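Long-range contact in fatty Acyl-Adenylate Ligase (Escherichia coli, PDB 3PBK), which belongs to the ANL superfamily of AMP-binding enzymes and holds 5'-o-[(s)-(dodecanoyloxy)(hydroxy)phosphoryl]adenosine in a pocket of its fold: residues F19-D24 and P172-I177. Numbering follows the deposited sequence.
Sequences FPTLVD and PVPNDI
Apolar packing between Val-23 and Pro-172 makes the closest carbon contact across the two segments, CG2 of Val-23 lying 3.7 Å from CG of Pro-172. The two side chains cross at about a right angle, and CB of Val-23 lies 4.1 Å from CD of Pro-172. With CG1 anti to the backbone N (chi1 163°), CG2 is the branch left to meet the ring. Thr-21 adds its methyl, CG2, 4.0 Å from CB of Pro-172; the threonine meets this ring at CB and CG, the valine at CG and CD. A looser apolar pair, Pro-20 CB to Pro-174 CG at 4.3 Å, extends the contact, with Pro-20 exposed and Pro-174 partly so.

Segment 19-24 runs into helix 22-29, with Thr-21 at the N-cap position, although its hydroxyl makes no capping bond. Residues 172-177 belong to the loop that leads into strand 177-181. The contact thus joins the start of helix 22-29 to a loop in this AMP-binding (ANL) protein, with 147 residues between the segments, and His-197, at the start of helix 197-211, touches both Thr-21 and Pro-172.

Between the two segments the polar part is a single weak hydrogen bond, from OG1 of Thr-21 to O of Pro-172 at 3.4 Å. OG1 stands anti to the carbonyl carbon of Thr-21 (chi1 -90°), which turns the hydroxyl to the loop. Inside the loop, Val-173 to Asp-176 form a type I beta turn, closed by Asp-176 N to Val-173 O at 3.0 Å. A weak return bond, Val-173 N to Asp-176 OD2, is long at 3.3 Å yet nearly straight, at 166°. Around them, Leu-22 N bonds His-197 ND1, and backbone bonds join Pro-174 to Arg-198 and Asp-176 to His-197. Beside the interface, Asp-24 OD1 forms a salt bridge with Arg-171.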
loop_
_atom_site.group_PDB
_atom_site.type_symbol
_atom_site.label_atom_id
_atom_site.label_comp_id
_atom_site.label_asym_id
_atom_site.label_seq_id
_atom_site.Cartn_x
_atom_site.Cartn_y
_atom_site.Cartn_z
ATOM N N PHE A 19 -10.112 -21.655 -0.347
ATOM C CA PHE A 19 -9.351 -22.510 0.562
ATOM C C PHE A 19 -9.194 -22.007 1.989
ATOM O O PHE A 19 -9.282 -20.802 2.258
ATOM C CB PHE A 19 -7.980 -22.789 -0.039
ATOM C CG PHE A 19 -8.023 -22.985 -1.508
ATOM C CD1 PHE A 19 -8.203 -24.247 -2.041
ATOM C CD2 PHE A 19 -7.928 -21.901 -2.358
ATOM C CE1 PHE A 19 -8.260 -24.432 -3.391
ATOM C CE2 PHE A 19 -7.985 -22.076 -3.707
ATOM C CZ PHE A 19 -8.154 -23.348 -4.228
ATOM N N PRO A 20 -8.951 -22.952 2.910
ATOM C CA PRO A 20 -8.699 -22.727 4.335
ATOM C C PRO A 20 -7.337 -22.089 4.583
ATOM O O PRO A 20 -7.193 -21.255 5.475
ATOM C CB PRO A 20 -8.690 -24.148 4.917
ATOM C CG PRO A 20 -9.293 -25.024 3.855
ATOM C CD PRO A 20 -8.959 -24.385 2.570
ATOM N N THR A 21 -6.356 -22.480 3.782
ATOM C CA THR A 21 -4.963 -22.213 4.083
ATOM C C THR A 21 -4.217 -21.881 2.817
ATOM O O THR A 21 -4.526 -22.433 1.769
ATOM C CB THR A 21 -4.331 -23.462 4.695
ATOM O OG1 THR A 21 -4.489 -23.425 6.121
ATOM C CG2 THR A 21 -2.862 -23.559 4.338
ATOM N N LEU A 22 -3.234 -20.987 2.904
ATOM C CA LEU A 22 -2.451 -20.577 1.726
ATOM C C LEU A 22 -1.786 -21.758 1.037
ATOM O O LEU A 22 -1.627 -21.773 -0.180
ATOM C CB LEU A 22 -1.387 -19.537 2.100
ATOM C CG LEU A 22 -1.812 -18.070 2.151
ATOM C CD1 LEU A 22 -0.815 -17.248 2.945
ATOM C CD2 LEU A 22 -1.968 -17.523 0.762
ATOM N N VAL A 23 -1.387 -22.745 1.826
ATOM C CA VAL A 23 -0.798 -23.952 1.280
ATOM C C VAL A 23 -1.852 -24.738 0.497
ATOM O O VAL A 23 -1.598 -25.189 -0.622
ATOM C CB VAL A 23 -0.164 -24.811 2.380
ATOM C CG1 VAL A 23 0.074 -26.234 1.875
ATOM C CG2 VAL A 23 1.128 -24.163 2.859
ATOM N N ASP A 24 -3.042 -24.888 1.067
ATOM C CA ASP A 24 -4.155 -25.418 0.295
ATOM C C ASP A 24 -4.296 -24.640 -1.003
ATOM O O ASP A 24 -4.314 -25.212 -2.082
ATOM C CB ASP A 24 -5.449 -25.319 1.088
ATOM C CG ASP A 24 -5.494 -26.291 2.241
ATOM O OD1 ASP A 24 -5.045 -27.442 2.053
ATOM O OD2 ASP A 24 -5.979 -25.910 3.332
ATOM N N PRO A 172 -0.589 -26.878 7.420
ATOM C CA PRO A 172 -0.971 -25.752 8.281
ATOM C C PRO A 172 -2.482 -25.699 8.507
ATOM O O PRO A 172 -3.237 -26.164 7.640
ATOM C CB PRO A 172 -0.519 -24.526 7.479
ATOM C CG PRO A 172 0.377 -25.052 6.401
ATOM C CD PRO A 172 -0.104 -26.430 6.107
ATOM N N VAL A 173 -2.913 -25.153 9.648
ATOM C CA VAL A 173 -4.347 -24.962 9.918
ATOM C C VAL A 173 -4.726 -23.472 9.925
ATOM O O VAL A 173 -3.871 -22.603 10.149
ATOM C CB VAL A 173 -4.819 -25.615 11.254
ATOM C CG1 VAL A 173 -3.720 -26.470 11.867
ATOM C CG2 VAL A 173 -5.297 -24.545 12.245
ATOM N N PRO A 174 -6.016 -23.178 9.682
ATOM C CA PRO A 174 -6.532 -21.815 9.544
ATOM C C PRO A 174 -6.020 -20.806 10.568
ATOM O O PRO A 174 -5.718 -19.686 10.184
ATOM C CB PRO A 174 -8.034 -22.011 9.695
ATOM C CG PRO A 174 -8.265 -23.326 9.080
ATOM C CD PRO A 174 -7.074 -24.170 9.440
ATOM N N ASN A 175 -5.920 -21.177 11.836
ATOM C CA ASN A 175 -5.588 -20.184 12.848
ATOM C C ASN A 175 -4.117 -19.946 13.074
ATOM O O ASN A 175 -3.743 -19.157 13.937
ATOM C CB ASN A 175 -6.302 -20.476 14.158
ATOM C CG ASN A 175 -7.724 -19.986 14.138
ATOM O OD1 ASN A 175 -8.575 -20.484 14.869
ATOM N ND2 ASN A 175 -7.997 -18.998 13.274
ATOM N N ASP A 176 -3.289 -20.616 12.284
ATOM C CA ASP A 176 -1.854 -20.376 12.320
ATOM C C ASP A 176 -1.540 -18.981 11.787
ATOM O O ASP A 176 -2.295 -18.417 10.992
ATOM C CB ASP A 176 -1.104 -21.433 11.506
ATOM C CG ASP A 176 -0.964 -22.757 12.247
ATOM O OD1 ASP A 176 -1.208 -22.783 13.474
ATOM O OD2 ASP A 176 -0.609 -23.774 11.602
ATOM N N ILE A 177 -0.429 -18.416 12.244
ATOM C CA ILE A 177 0.069 -17.166 11.696
ATOM C C ILE A 177 0.783 -17.436 10.360
ATOM O O ILE A 177 1.671 -18.295 10.278
ATOM C CB ILE A 177 1.006 -16.470 12.699
ATOM C CG1 ILE A 177 0.223 -16.100 13.970
ATOM C CG2 ILE A 177 1.671 -15.265 12.052
ATOM C CD1 ILE A 177 0.993 -15.275 14.998
#